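PDB 4JP0: insecticidal crystal protein Cry35Ab1 from Bacillus thuringiensis, which acts as one component of a binary insecticidal toxin, needed with its partner protein for maximal toxicity to western corn rootworm. Local coordinates for residues A[28-33]-A[119-124]; A[143-148]-A[178-183]; A[201-206]-A[318-323]. All blocks are in the same frame, centred on the assembly; numbering follows the deposited sequence.

Contact 1: A[28-33]-A[119-124]; sequences SGVSLM and GLIRLT
Val30 O is approached by two waters, one of which links it firmly to Ile121. That water donates to Val30 O at 2.9 Å and accepts the backbone N-H of Ile121, with a weak further bond from Arg122 NH1. The other lies 3.0 Å from Val30 O, placed where it could bridge to Ile121 O, although which of its neighbours it serves is unsettled. Arg122 NH1 meets Ile121 O from above the carbonyl plane, while the oxygen stays close to the guanidinium plane. Direct backbone bonding is limited to Leu32 N and Gly119 O, 2.9 Å apart. Beyond it, water bridges the diverging backbones. The methyl CG2 of Ile121 pushes between them, 3.2 Å from Val30 O and 4.2 Å from Val30 CG1; with CG1 anti to the backbone N (chi1 -179°), it is CG2 that faces Val30. Leu32 crosses Ile121 at about a right angle, Leu32 CG 4.1 Å from Ile121 CB. In this ricin-type beta-trefoil domain, strand 31-33 pairs with strand 18-22 and strand 121-124 with strand 109-112; Leu32 continues onto Ala112, Ile121 onto Leu110, and Val30 onto Ile77 of strand 76-80.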
loop_
_atom_site.group_PDB
_atom_site.type_symbol
_atom_site.label_atom_id
_atom_site.label_comp_id
_atom_site.label_asym_id
_atom_site.label_seq_id
_atom_site.Cartn_x
_atom_site.Cartn_y
_atom_site.Cartn_z
ATOM N N SER A 28 26.632 5.554 12.616
ATOM C CA SER A 28 26.892 6.598 13.588
ATOM C C SER A 28 25.896 6.710 14.717
ATOM O O SER A 28 24.669 6.655 14.495
ATOM C CB SER A 28 26.857 7.949 12.863
ATOM O OG SER A 28 27.279 8.985 13.731
ATOM N N GLY A 29 26.424 6.969 15.919
ATOM C CA GLY A 29 25.585 7.377 17.035
ATOM C C GLY A 29 25.118 8.799 16.765
ATOM O O GLY A 29 25.693 9.514 15.938
ATOM N N VAL A 30 24.073 9.225 17.465
ATOM C CA VAL A 30 23.579 10.590 17.393
ATOM C C VAL A 30 24.125 11.357 18.601
ATOM O O VAL A 30 24.031 10.888 19.730
ATOM C CB VAL A 30 22.047 10.629 17.437
ATOM C CG1 VAL A 30 21.551 12.093 17.387
ATOM C CG2 VAL A 30 21.480 9.842 16.276
ATOM N N SER A 31 24.713 12.519 18.353
ATOM C CA SER A 31 25.252 13.373 19.419
ATOM C C SER A 31 24.691 14.779 19.285
ATOM O O SER A 31 23.863 15.036 18.435
ATOM C CB SER A 31 26.778 13.470 19.312
ATOM O OG SER A 31 27.115 13.974 17.990
ATOM N N LEU A 32 25.172 15.692 20.112
ATOM C CA LEU A 32 24.763 17.086 20.026
ATOM C C LEU A 32 25.973 17.927 19.690
ATOM O O LEU A 32 26.971 17.907 20.422
ATOM C CB LEU A 32 24.135 17.570 21.350
ATOM C CG LEU A 32 22.782 16.922 21.700
ATOM C CD1 LEU A 32 22.217 17.391 23.074
ATOM C CD2 LEU A 32 21.774 17.208 20.566
ATOM N N MET A 33 25.854 18.743 18.639
ATOM C CA MET A 33 26.991 19.538 18.156
ATOM C C MET A 33 26.606 20.991 18.087
ATOM O O MET A 33 25.435 21.305 17.825
ATOM C CB MET A 33 27.375 19.111 16.725
ATOM C CG MET A 33 27.997 17.709 16.648
ATOM S SD MET A 33 29.626 17.698 17.471
ATOM C CE MET A 33 30.467 18.866 16.405
ATOM N N GLY A 119 26.934 17.574 25.295
ATOM C CA GLY A 119 27.234 17.011 23.990
ATOM C C GLY A 119 26.588 15.645 23.822
ATOM O O GLY A 119 26.440 15.185 22.699
ATOM N N LEU A 120 26.236 14.982 24.923
ATOM C CA LEU A 120 25.619 13.659 24.834
ATOM C C LEU A 120 24.093 13.745 24.741
ATOM O O LEU A 120 23.504 14.701 25.210
ATOM C CB LEU A 120 25.981 12.799 26.066
ATOM C CG LEU A 120 27.461 12.491 26.303
ATOM C CD1 LEU A 120 27.557 11.369 27.335
ATOM C CD2 LEU A 120 28.161 12.112 25.029
ATOM N N ILE A 121 23.465 12.769 24.070
ATOM C CA ILE A 121 21.996 12.716 24.072
ATOM C C ILE A 121 21.605 11.275 24.446
ATOM O O ILE A 121 22.215 10.320 23.999
ATOM C CB ILE A 121 21.394 13.223 22.741
ATOM C CG1 ILE A 121 19.846 13.203 22.743
ATOM C CG2 ILE A 121 21.837 12.370 21.580
ATOM C CD1 ILE A 121 19.332 13.893 21.432
ATOM N N ARG A 122 20.642 11.150 25.346
ATOM C CA ARG A 122 20.224 9.845 25.863
ATOM C C ARG A 122 18.711 9.815 26.019
ATOM O O ARG A 122 18.069 10.839 25.913
ATOM C CB ARG A 122 20.818 9.705 27.267
ATOM C CG ARG A 122 22.371 9.559 27.332
ATOM C CD ARG A 122 22.864 8.258 26.661
ATOM N NE ARG A 122 24.315 8.021 26.747
ATOM C CZ ARG A 122 25.199 8.363 25.832
ATOM N NH1 ARG A 122 24.806 8.999 24.735
ATOM N NH2 ARG A 122 26.480 8.026 25.990
ATOM N N LEU A 123 18.138 8.629 26.256
ATOM C CA LEU A 123 16.734 8.523 26.561
ATOM C C LEU A 123 16.694 8.355 28.061
ATOM O O LEU A 123 17.501 7.586 28.620
ATOM C CB LEU A 123 16.124 7.270 25.935
ATOM C CG LEU A 123 15.923 7.387 24.414
ATOM C CD1 LEU A 123 15.400 6.062 23.950
ATOM C CD2 LEU A 123 14.880 8.466 24.146
ATOM N N THR A 124 15.813 9.102 28.721
ATOM C CA THR A 124 15.562 8.843 30.133
ATOM C C THR A 124 14.123 9.187 30.506
ATOM O O THR A 124 13.325 9.596 29.658
ATOM C CB THR A 124 16.578 9.514 31.036
ATOM O OG1 THR A 124 16.457 8.939 32.349
ATOM C CG2 THR A 124 16.231 10.976 31.206
HETATM O O HOH W 1 25.194 11.192 22.347
HETATM O O HOH W 2 22.918 8.917 21.657
#

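Contact 2: A[143-148]-A[178-183]; sequences IQLPQK and WTLVPC
This is a surface contact in which an extended loop, running from Leu145 to Lys148, lies over Trp178 and Leu180 of strand 174-182, at the margin of the long toxin sheet. The two run 165° apart in direction, but the closest CA atoms, those of Lys148 and Trp178, are 7.1 Å apart, so side chains rather than paired backbones join them. Lys148 is laid on one face of the Trp178 indole: Lys148 CA sits 3.6 Å from the centroid of the six-membered ring, 10° off the normal, and Lys148 CG reaches Trp178 CE3 at 3.6 Å. A first torsion of -179° sends Lys148 CG away from its own N, and the chain slides past the indole in the opposite direction and bends at its end, bringing NZ to a weak bond with Trp178 O. A water accepts from Trp178 N and, weakly, from Lys148 NZ. The loop follows strand 135-142 of the beta-trefoil domain and leads on to the Toxin_10 sheet, so the contact lays the interdomain connection against that sheet. Pro146 O comes to the ring's edge near its plane, 3.6 Å from Trp178 CH2, while Pro146 CB packs on Trp178 CZ2. Farther back, Leu145 CD1 meets Leu180 CD1 at 4.0 Å. Both Pro146 and Trp178 also touch Ile204 of the adjoining strand 202-221, and Leu145 reaches Tyr202.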
loop_
_atom_site.group_PDB
_atom_site.type_symbol
_atom_site.label_atom_id
_atom_site.label_comp_id
_atom_site.label_asym_id
_atom_site.label_seq_id
_atom_site.Cartn_x
_atom_site.Cartn_y
_atom_site.Cartn_z
ATOM N N ILE A 143 9.588 19.937 0.622
ATOM C CA ILE A 143 9.427 19.264 -0.651
ATOM C C ILE A 143 7.954 19.202 -0.957
ATOM O O ILE A 143 7.169 18.689 -0.159
ATOM C CB ILE A 143 9.954 17.811 -0.559
ATOM C CG1 ILE A 143 11.337 17.759 0.059
ATOM C CG2 ILE A 143 9.921 17.122 -1.968
ATOM C CD1 ILE A 143 12.293 18.483 -0.709
ATOM N N GLN A 144 7.565 19.689 -2.124
ATOM C CA GLN A 144 6.161 19.634 -2.536
ATOM C C GLN A 144 5.835 18.190 -2.937
ATOM O O GLN A 144 6.598 17.529 -3.662
ATOM C CB GLN A 144 5.903 20.614 -3.701
ATOM C CG GLN A 144 6.209 22.123 -3.411
ATOM C CD GLN A 144 5.329 22.736 -2.307
ATOM O OE1 GLN A 144 4.198 22.293 -2.088
ATOM N NE2 GLN A 144 5.844 23.771 -1.626
ATOM N N LEU A 145 4.708 17.692 -2.451
ATOM C CA LEU A 145 4.355 16.289 -2.680
ATOM C C LEU A 145 3.390 16.110 -3.836
ATOM O O LEU A 145 2.695 17.033 -4.195
ATOM C CB LEU A 145 3.772 15.699 -1.411
ATOM C CG LEU A 145 4.760 15.639 -0.240
ATOM C CD1 LEU A 145 4.268 14.627 0.759
ATOM C CD2 LEU A 145 6.159 15.249 -0.717
ATOM N N PRO A 146 3.369 14.921 -4.428
ATOM C CA PRO A 146 2.422 14.621 -5.509
ATOM C C PRO A 146 1.013 14.823 -4.964
ATOM O O PRO A 146 0.752 14.468 -3.829
ATOM C CB PRO A 146 2.679 13.131 -5.814
ATOM C CG PRO A 146 3.996 12.801 -5.223
ATOM C CD PRO A 146 4.236 13.775 -4.084
ATOM N N GLN A 147 0.147 15.389 -5.788
ATOM C CA GLN A 147 -1.235 15.732 -5.508
ATOM C C GLN A 147 -2.108 14.493 -5.771
ATOM O O GLN A 147 -1.927 13.841 -6.779
ATOM C CB GLN A 147 -1.607 16.840 -6.514
ATOM C CG GLN A 147 -3.049 17.323 -6.495
ATOM C CD GLN A 147 -3.450 18.122 -7.766
ATOM O OE1 GLN A 147 -2.592 18.649 -8.502
ATOM N NE2 GLN A 147 -4.756 18.222 -8.003
ATOM N N LYS A 148 -2.981 14.129 -4.833
ATOM C CA LYS A 148 -3.861 12.988 -5.022
ATOM C C LYS A 148 -4.902 13.280 -6.118
ATOM O O LYS A 148 -5.582 14.299 -6.094
ATOM C CB LYS A 148 -4.545 12.674 -3.688
ATOM C CG LYS A 148 -5.488 11.483 -3.687
ATOM C CD LYS A 148 -5.937 11.245 -2.240
ATOM C CE LYS A 148 -6.644 9.930 -2.053
ATOM N NZ LYS A 148 -6.345 9.350 -0.683
ATOM N N TRP A 178 -5.200 5.336 -3.639
ATOM C CA TRP A 178 -3.937 5.990 -3.945
ATOM C C TRP A 178 -3.379 6.448 -2.609
ATOM O O TRP A 178 -4.113 6.984 -1.769
ATOM C CB TRP A 178 -4.244 7.190 -4.850
ATOM C CG TRP A 178 -3.165 8.047 -5.411
ATOM C CD1 TRP A 178 -2.748 8.079 -6.707
ATOM C CD2 TRP A 178 -2.468 9.124 -4.742
ATOM N NE1 TRP A 178 -1.799 9.063 -6.884
ATOM C CE2 TRP A 178 -1.600 9.715 -5.696
ATOM C CE3 TRP A 178 -2.457 9.610 -3.429
ATOM C CZ2 TRP A 178 -0.767 10.790 -5.393
ATOM C CZ3 TRP A 178 -1.628 10.685 -3.116
ATOM C CH2 TRP A 178 -0.787 11.255 -4.085
ATOM N N THR A 179 -2.099 6.224 -2.380
ATOM C CA THR A 179 -1.546 6.614 -1.081
ATOM C C THR A 179 -0.042 6.801 -1.214
ATOM O O THR A 179 0.557 6.278 -2.126
ATOM C CB THR A 179 -1.932 5.579 -0.012
ATOM O OG1 THR A 179 -1.616 6.058 1.309
ATOM C CG2 THR A 179 -1.136 4.280 -0.181
ATOM N N LEU A 180 0.536 7.602 -0.329
ATOM C CA LEU A 180 1.963 7.925 -0.411
ATOM C C LEU A 180 2.750 7.058 0.566
ATOM O O LEU A 180 2.390 6.952 1.760
ATOM C CB LEU A 180 2.176 9.379 -0.043
ATOM C CG LEU A 180 1.604 10.353 -1.070
ATOM C CD1 LEU A 180 1.891 11.795 -0.663
ATOM C CD2 LEU A 180 2.210 10.067 -2.411
ATOM N N VAL A 181 3.817 6.442 0.073
ATOM C CA VAL A 181 4.595 5.543 0.918
ATOM C C VAL A 181 5.996 6.069 1.132
ATOM O O VAL A 181 6.714 6.322 0.188
ATOM C CB VAL A 181 4.663 4.117 0.292
ATOM C CG1 VAL A 181 5.556 3.146 1.131
ATOM C CG2 VAL A 181 3.245 3.579 0.129
ATOM N N PRO A 182 6.381 6.234 2.385
ATOM C CA PRO A 182 7.743 6.661 2.712
ATOM C C PRO A 182 8.805 5.813 1.976
ATOM O O PRO A 182 8.744 4.574 1.988
ATOM C CB PRO A 182 7.818 6.375 4.199
ATOM C CG PRO A 182 6.398 6.690 4.699
ATOM C CD PRO A 182 5.541 6.049 3.570
ATOM N N CYS A 183 9.798 6.469 1.393
ATOM C CA CYS A 183 10.805 5.760 0.620
ATOM C C CYS A 183 11.575 4.755 1.471
ATOM O O CYS A 183 12.009 3.753 0.944
ATOM C CB CYS A 183 11.764 6.735 -0.113
ATOM S SG CYS A 183 12.698 7.805 1.007
HETATM O O HOH W 3 -7.451 6.529 -1.741
#

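Contact 3: A[201-206]-A[318-323]; sequences PYYILK and LELYRY
Strands 202-206 and 318-323 run antiparallel, their axes 4.7 Å apart at closest and 156° between directions, with reciprocal hydrogen bonds at the pairs Ile204-Tyr321 and Lys206-Glu319 and a non-hydrogen-bonded pair, Leu205-Leu320, between them. The Lys206 N to Glu319 O bond is nearly straight (174° at the hydrogen) and lies in the carbonyl plane. On the face carrying Ile204 and Tyr321, Lys206 has CG opposite its carbonyl carbon and is extended beyond, which carries it across the Tyr321 side chain at about a right angle, Lys206 CE 3.6 Å from Tyr321 CE1. Lys206 NZ ends over the Tyr321 ring, shifted toward its rim and 4.6 Å from the centroid, in a cation-pi contact, and has its salt bridge with Glu327 and a hydrogen bond with Tyr208. The Ile204 and Tyr323 side chains lie side by side, with Ile204 CD1 3.7 Å from Tyr323 CD1. These are the two central strands of a four-stranded antiparallel sheet in the Toxin_10 region, flanked by strands 174-182 and 327-346; its long strands recall aerolysin-type toxins. On the face of Leu205 and Leu320, Leu320 CD1 packs 4.0 Å from Leu205 CB and 3.8 Å from Tyr203 CB, and both leucines meet Leu247 of helix 240-247. Tyr203 and Arg322 point the same way, ring and guanidinium planes 85° apart. Arg322 CA stands over the Tyr203 face in a CH-pi contact, and Arg322 CG approaches Tyr203 CE2 at 3.5 Å. Asp188 ties the two together, hydrogen-bonded to Tyr203 OH and salt-bridged to Arg322 NE; Gln196 also bonds Tyr203 OH.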
loop_
_atom_site.group_PDB
_atom_site.type_symbol
_atom_site.label_atom_id
_atom_site.label_comp_id
_atom_site.label_asym_id
_atom_site.label_seq_id
_atom_site.Cartn_x
_atom_site.Cartn_y
_atom_site.Cartn_z
ATOM N N PRO A 201 11.060 11.174 -1.961
ATOM C CA PRO A 201 10.925 10.727 -0.561
ATOM C C PRO A 201 9.610 10.006 -0.320
ATOM O O PRO A 201 9.531 9.201 0.586
ATOM C CB PRO A 201 10.985 12.034 0.250
ATOM C CG PRO A 201 10.623 13.125 -0.785
ATOM C CD PRO A 201 11.249 12.642 -2.060
ATOM N N TYR A 202 8.585 10.341 -1.097
ATOM C CA TYR A 202 7.347 9.562 -1.064
ATOM C C TYR A 202 7.084 8.901 -2.384
ATOM O O TYR A 202 7.108 9.559 -3.431
ATOM C CB TYR A 202 6.140 10.415 -0.688
ATOM C CG TYR A 202 6.187 10.848 0.754
ATOM C CD1 TYR A 202 6.834 12.044 1.130
ATOM C CD2 TYR A 202 5.651 10.040 1.753
ATOM C CE1 TYR A 202 6.888 12.460 2.490
ATOM C CE2 TYR A 202 5.698 10.439 3.094
ATOM C CZ TYR A 202 6.315 11.633 3.452
ATOM O OH TYR A 202 6.373 11.954 4.782
ATOM N N TYR A 203 6.832 7.594 -2.343
ATOM C CA TYR A 203 6.421 6.870 -3.566
ATOM C C TYR A 203 4.910 6.872 -3.630
ATOM O O TYR A 203 4.241 6.984 -2.594
ATOM C CB TYR A 203 6.898 5.402 -3.501
ATOM C CG TYR A 203 8.376 5.225 -3.863
ATOM C CD1 TYR A 203 9.373 5.855 -3.132
ATOM C CD2 TYR A 203 8.757 4.402 -4.952
ATOM C CE1 TYR A 203 10.730 5.719 -3.481
ATOM C CE2 TYR A 203 10.052 4.238 -5.291
ATOM C CZ TYR A 203 11.055 4.893 -4.548
ATOM O OH TYR A 203 12.364 4.713 -4.901
ATOM N N ILE A 204 4.352 6.696 -4.830
ATOM C CA ILE A 204 2.916 6.600 -5.019
ATOM C C ILE A 204 2.523 5.141 -5.219
ATOM O O ILE A 204 3.041 4.442 -6.099
ATOM C CB ILE A 204 2.495 7.410 -6.259
ATOM C CG1 ILE A 204 2.817 8.876 -6.053
ATOM C CG2 ILE A 204 0.965 7.308 -6.522
ATOM C CD1 ILE A 204 2.747 9.700 -7.382
ATOM N N LEU A 205 1.632 4.670 -4.368
ATOM C CA LEU A 205 1.104 3.301 -4.478
ATOM C C LEU A 205 -0.399 3.424 -4.880
ATOM O O LEU A 205 -1.220 4.051 -4.188
ATOM C CB LEU A 205 1.316 2.557 -3.151
ATOM C CG LEU A 205 0.744 1.148 -3.004
ATOM C CD1 LEU A 205 1.192 0.227 -4.150
ATOM C CD2 LEU A 205 1.106 0.553 -1.623
ATOM N N LYS A 206 -0.730 2.845 -6.032
ATOM C CA LYS A 206 -2.060 2.938 -6.587
ATOM C C LYS A 206 -2.687 1.579 -6.585
ATOM O O LYS A 206 -1.977 0.557 -6.711
ATOM C CB LYS A 206 -1.963 3.333 -8.058
ATOM C CG LYS A 206 -1.185 4.578 -8.346
ATOM C CD LYS A 206 -1.422 4.989 -9.796
ATOM C CE LYS A 206 -0.511 6.121 -10.210
ATOM N NZ LYS A 206 -0.793 6.611 -11.565
ATOM N N LEU A 318 -2.025 -3.580 -8.131
ATOM C CA LEU A 318 -1.300 -2.737 -7.180
ATOM C C LEU A 318 -0.041 -2.287 -7.912
ATOM O O LEU A 318 0.699 -3.120 -8.439
ATOM C CB LEU A 318 -0.962 -3.577 -5.963
ATOM C CG LEU A 318 -2.139 -3.643 -4.988
ATOM C CD1 LEU A 318 -1.837 -4.519 -3.752
ATOM C CD2 LEU A 318 -2.468 -2.251 -4.556
ATOM N N GLU A 319 0.204 -0.983 -7.989
ATOM C CA GLU A 319 1.328 -0.486 -8.790
ATOM C C GLU A 319 2.040 0.614 -8.009
ATOM O O GLU A 319 1.415 1.516 -7.504
ATOM C CB GLU A 319 0.819 0.070 -10.133
ATOM C CG GLU A 319 0.052 -0.959 -10.979
ATOM C CD GLU A 319 -0.685 -0.353 -12.186
ATOM O OE1 GLU A 319 -0.402 0.780 -12.590
ATOM O OE2 GLU A 319 -1.574 -1.017 -12.760
ATOM N N LEU A 320 3.355 0.527 -7.953
ATOM C CA LEU A 320 4.160 1.433 -7.160
ATOM C C LEU A 320 5.074 2.246 -8.054
ATOM O O LEU A 320 5.756 1.683 -8.930
ATOM C CB LEU A 320 5.011 0.611 -6.197
ATOM C CG LEU A 320 5.922 1.397 -5.264
ATOM C CD1 LEU A 320 5.093 2.141 -4.246
ATOM C CD2 LEU A 320 6.907 0.459 -4.535
ATOM N N TYR A 321 5.112 3.556 -7.792
ATOM C CA TYR A 321 5.849 4.519 -8.616
ATOM C C TYR A 321 6.767 5.446 -7.826
ATOM O O TYR A 321 6.381 5.947 -6.741
ATOM C CB TYR A 321 4.848 5.436 -9.328
ATOM C CG TYR A 321 3.834 4.697 -10.202
ATOM C CD1 TYR A 321 2.721 4.085 -9.635
ATOM C CD2 TYR A 321 4.013 4.593 -11.577
ATOM C CE1 TYR A 321 1.816 3.419 -10.400
ATOM C CE2 TYR A 321 3.073 3.925 -12.371
ATOM C CZ TYR A 321 1.997 3.330 -11.769
ATOM O OH TYR A 321 1.060 2.644 -12.533
ATOM N N ARG A 322 7.979 5.648 -8.359
ATOM C CA ARG A 322 8.849 6.706 -7.876
ATOM C C ARG A 322 8.187 7.982 -8.362
ATOM O O ARG A 322 7.492 7.969 -9.380
ATOM C CB ARG A 322 10.170 6.715 -8.599
ATOM C CG ARG A 322 11.147 5.701 -8.244
ATOM C CD ARG A 322 12.551 6.036 -8.777
ATOM N NE ARG A 322 13.303 4.798 -8.864
ATOM C CZ ARG A 322 14.172 4.505 -9.798
ATOM N NH1 ARG A 322 14.448 5.381 -10.767
ATOM N NH2 ARG A 322 14.774 3.319 -9.746
ATOM N N TYR A 323 8.395 9.097 -7.676
ATOM C CA TYR A 323 7.832 10.340 -8.197
ATOM C C TYR A 323 8.825 11.431 -8.164
ATOM O O TYR A 323 9.069 11.970 -7.035
ATOM C CB TYR A 323 6.609 10.849 -7.451
ATOM C CG TYR A 323 5.999 12.004 -8.237
ATOM C CD1 TYR A 323 5.119 11.753 -9.274
ATOM C CD2 TYR A 323 6.383 13.322 -8.017
ATOM C CE1 TYR A 323 4.564 12.760 -10.011
ATOM C CE2 TYR A 323 5.819 14.377 -8.783
ATOM C CZ TYR A 323 4.912 14.068 -9.778
ATOM O OH TYR A 323 4.312 15.034 -10.562
HETATM O O HOH W 4 7.883 12.160 -3.904
#

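In the fold
The contacts follow one another along the chain without interleaving. Contact 1 lies in the beta-trefoil domain, its centre about 31 Å from that of contact 2 and about 34 Å from that of contact 3, and touches neither. Contacts 2 and 3, with centres about 8 Å apart, share the long sheet: strands 174-182 and 202-221 are neighbours, joined by probable hydrogen bonds from Val181 N to Tyr203 O and from Cys183 N to Pro201 O. Pro182 and Cys183 touch Phe50 of the trefoil strand 43-52, and Tyr202 meets the same ring edge-to-face. This places contacts 2 and 3 close to where the lectin-like domain meets the elongated toxin sheet.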